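Local atomic coordinates of Glyoxalase/bleomycin resistance protein/dioxygenase (Catenulispora acidiphila, PDB entry 4G6X), a protein that belongs to the vicinal oxygen chelate superfamily of glyoxalases, bleomycin resistance proteins and dioxygenases, and may act as a dioxygenase. Residues L51-V56 with T65-E70. Residues are numbered along the deposited sequence; the frame is centred on the assembly and turned at random.
Sequences LVKADV and TVVSPE
Strands 51-58 and 61-67 form an antiparallel hairpin, in which the axes of segments 51-56 and 65-67 approach to 4.3 Å, with 142° between their N-to-C directions. Leu51 and Val67 make a hydrogen-bonded pair: Leu51 N reaches Val67 O at 2.9 Å in an almost straight bond (177° at the hydrogen), and Val67 N returns a bond to Leu51 O. Val52 and Val66 follow as a non-hydrogen-bonded pair; between Val52 and Ala54 the register then shifts by one. Lys53 and Ala54 both face Thr65, which defines a classic beta bulge: Lys53 N donates to Thr65 O at 2.9 Å, whereas Ala54 N reaches the same oxygen only weakly, at 3.4 Å. Thr65 N closes the bulge with a bond to Ala54 O at 2.8 Å. Leu51, Ala54, Thr65 and Val67 share one face, and the bulge points the CB of Lys53 toward the partner strand, beside Thr65 OG1 and 3.9 Å from Val67 CG1. With CG anti to the backbone N (chi1 178°) and a bend at chi2, the lysine carries NZ away from Thr65 to a hydrogen bond with Pro72 O. Leu51 extends CD1 to Pro69, meeting its CA and CB, while its own CB rests near Val67 CG2. On the reverse face Val52 turns away toward helix 37-46. Val66 brings both CA and CB close to Leu51 O, the CA in a CA-H...O contact at 3.1 Å. This hairpin forms half of one four-stranded sheet, an arrangement repeated in the chain's second sheet, as in the paired beta-alpha-beta-beta-beta modules of the family; within this chain strand 51-58 lies at the sheet's edge. Thr65 OG1, hydrogen-bonded to Gln76 OE1 on the adjoining strand, also takes a weak bond from Ala54 N at 3.2 Å.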
ATOM      1  N   LEU A  51     -14.252  -3.863  -7.391  1.00 29.92           N
ATOM      2  CA  LEU A  51     -14.470  -4.160  -8.807  1.00 33.00           C
ATOM      3  C   LEU A  51     -13.135  -4.422  -9.483  1.00 30.65           C
ATOM      4  O   LEU A  51     -12.142  -3.708  -9.221  1.00 31.88           O
ATOM      5  CB  LEU A  51     -15.086  -2.948  -9.521  1.00 37.17           C
ATOM      6  CG  LEU A  51     -16.340  -2.365  -8.862  1.00 43.85           C
ATOM      7  CD1 LEU A  51     -16.829  -1.211  -9.728  1.00 48.23           C
ATOM      8  CD2 LEU A  51     -17.408  -3.435  -8.713  1.00 44.91           C
ATOM      9  N   VAL A  52     -13.111  -5.370 -10.409  1.00 32.09           N
ATOM     10  CA  VAL A  52     -11.858  -5.572 -11.191  1.00 32.55           C
ATOM     11  C   VAL A  52     -11.594  -4.365 -12.103  1.00 30.56           C
ATOM     12  O   VAL A  52     -12.525  -3.858 -12.757  1.00 31.35           O
ATOM     13  CB  VAL A  52     -11.916  -6.871 -12.021  1.00 34.83           C
ATOM     14  CG1 VAL A  52     -10.723  -6.949 -12.983  1.00 34.16           C
ATOM     15  CG2 VAL A  52     -11.943  -8.064 -11.078  1.00 40.63           C
ATOM     16  N   LYS A  53     -10.381  -3.817 -12.056  1.00 30.45           N
ATOM     17  CA  LYS A  53      -9.971  -2.704 -12.873  1.00 31.75           C
ATOM     18  C   LYS A  53      -9.104  -3.187 -14.025  1.00 33.46           C
ATOM     19  O   LYS A  53      -9.390  -2.948 -15.172  1.00 34.59           O
ATOM     20  CB  LYS A  53      -9.236  -1.678 -12.032  1.00 31.72           C
ATOM     21  CG  LYS A  53      -8.723  -0.513 -12.785  1.00 32.44           C
ATOM     22  CD  LYS A  53      -9.923   0.300 -13.303  1.00 37.98           C
ATOM     23  CE  LYS A  53      -9.458   1.696 -13.650  1.00 42.98           C
ATOM     24  NZ  LYS A  53     -10.617   2.529 -14.063  1.00 43.75           N
ATOM     25  N   ALA A  54      -8.054  -3.910 -13.722  1.00 30.99           N
ATOM     26  CA  ALA A  54      -7.206  -4.477 -14.732  1.00 27.72           C
ATOM     27  C   ALA A  54      -6.933  -5.971 -14.394  1.00 27.44           C
ATOM     28  O   ALA A  54      -6.675  -6.347 -13.222  1.00 30.67           O
ATOM     29  CB  ALA A  54      -5.915  -3.702 -14.850  1.00 31.22           C
ATOM     30  N   ASP A  55      -6.966  -6.774 -15.449  1.00 29.01           N
ATOM     31  CA  ASP A  55      -6.572  -8.185 -15.376  1.00 28.35           C
ATOM     32  C   ASP A  55      -5.836  -8.554 -16.630  1.00 31.03           C
ATOM     33  O   ASP A  55      -6.438  -8.741 -17.675  1.00 30.74           O
ATOM     34  CB  ASP A  55      -7.817  -9.022 -15.249  1.00 28.49           C
ATOM     35  CG  ASP A  55      -7.532 -10.531 -14.979  1.00 32.10           C
ATOM     36  OD1 ASP A  55      -6.363 -10.973 -14.900  1.00 32.52           O
ATOM     37  OD2 ASP A  55      -8.537 -11.257 -14.895  1.00 33.82           O
ATOM     38  N   VAL A  56      -4.496  -8.634 -16.552  1.00 30.94           N
ATOM     39  CA  VAL A  56      -3.669  -8.780 -17.730  1.00 38.11           C
ATOM     40  C   VAL A  56      -2.662  -9.885 -17.458  1.00 34.32           C
ATOM     41  O   VAL A  56      -2.077  -9.906 -16.392  1.00 35.43           O
ATOM     42  CB  VAL A  56      -2.858  -7.471 -17.942  1.00 38.93           C
ATOM     43  CG1 VAL A  56      -2.153  -7.516 -19.290  1.00 51.11           C
ATOM     44  CG2 VAL A  56      -3.747  -6.245 -17.797  1.00 45.47           C
ATOM     45  N   THR A  65      -5.666  -5.795 -10.638  1.00 27.24           N
ATOM     46  CA  THR A  65      -5.958  -4.752  -9.709  1.00 25.64           C
ATOM     47  C   THR A  65      -7.464  -4.640  -9.555  1.00 26.79           C
ATOM     48  O   THR A  65      -8.208  -4.941 -10.477  1.00 30.08           O
ATOM     49  CB  THR A  65      -5.401  -3.397 -10.139  1.00 27.82           C
ATOM     50  OG1 THR A  65      -5.983  -3.069 -11.407  1.00 28.47           O
ATOM     51  CG2 THR A  65      -3.919  -3.477 -10.286  1.00 29.17           C
ATOM     52  N   VAL A  66      -7.861  -4.162  -8.385  1.00 27.15           N
ATOM     53  CA  VAL A  66      -9.261  -3.807  -8.102  1.00 29.32           C
ATOM     54  C   VAL A  66      -9.404  -2.373  -7.592  1.00 28.90           C
ATOM     55  O   VAL A  66      -8.450  -1.732  -7.167  1.00 29.69           O
ATOM     56  CB  VAL A  66      -9.872  -4.810  -7.083  1.00 29.88           C
ATOM     57  CG1 VAL A  66      -9.843  -6.250  -7.623  1.00 27.76           C
ATOM     58  CG2 VAL A  66      -9.237  -4.708  -5.701  1.00 30.58           C
ATOM     59  N   VAL A  67     -10.628  -1.825  -7.661  1.00 30.58           N
ATOM     60  CA  VAL A  67     -10.886  -0.473  -7.224  1.00 30.35           C
ATOM     61  C   VAL A  67     -12.190  -0.477  -6.434  1.00 31.36           C
ATOM     62  O   VAL A  67     -13.005  -1.411  -6.575  1.00 31.21           O
ATOM     63  CB  VAL A  67     -11.065   0.489  -8.394  1.00 30.45           C
ATOM     64  CG1 VAL A  67      -9.752   0.768  -9.088  1.00 30.25           C
ATOM     65  CG2 VAL A  67     -12.078  -0.050  -9.381  1.00 32.92           C
ATOM     66  N   SER A  68     -12.367   0.542  -5.608  1.00 32.87           N
ATOM     67  CA  SER A  68     -13.634   0.748  -4.898  1.00 35.03           C
ATOM     68  C   SER A  68     -14.677   1.241  -5.898  1.00 37.06           C
ATOM     69  O   SER A  68     -14.361   2.046  -6.787  1.00 40.93           O
ATOM     70  CB  SER A  68     -13.468   1.804  -3.788  1.00 35.61           C
ATOM     71  OG  SER A  68     -14.739   2.174  -3.237  1.00 45.08           O
ATOM     72  N   PRO A  69     -15.920   0.752  -5.763  1.00 40.12           N
ATOM     73  CA  PRO A  69     -17.000   1.272  -6.623  1.00 49.76           C
ATOM     74  C   PRO A  69     -17.200   2.766  -6.435  1.00 48.83           C
ATOM     75  O   PRO A  69     -17.581   3.458  -7.378  1.00 53.01           O
ATOM     76  CB  PRO A  69     -18.256   0.509  -6.166  1.00 46.90           C
ATOM     77  CG  PRO A  69     -17.822  -0.504  -5.204  1.00 47.23           C
ATOM     78  CD  PRO A  69     -16.339  -0.394  -4.947  1.00 41.86           C
ATOM     79  N   GLU A  70     -16.934   3.270  -5.235  1.00 52.00           N
ATOM     80  CA  GLU A  70     -17.084   4.728  -4.970  1.00 57.52           C
ATOM     81  C   GLU A  70     -16.050   5.535  -5.765  1.00 54.42           C
ATOM     82  O   GLU A  70     -16.265   6.726  -6.053  1.00 51.96           O
ATOM     83  CB  GLU A  70     -16.910   5.066  -3.462  1.00 74.43           C
ATOM     84  CG  GLU A  70     -17.751   4.256  -2.459  1.00 89.93           C
ATOM     85  CD  GLU A  70     -19.154   4.811  -2.177  1.00103.63           C
ATOM     86  OE1 GLU A  70     -19.387   6.032  -2.334  1.00117.39           O
ATOM     87  OE2 GLU A  70     -20.038   4.012  -1.770  1.00110.94           O
TER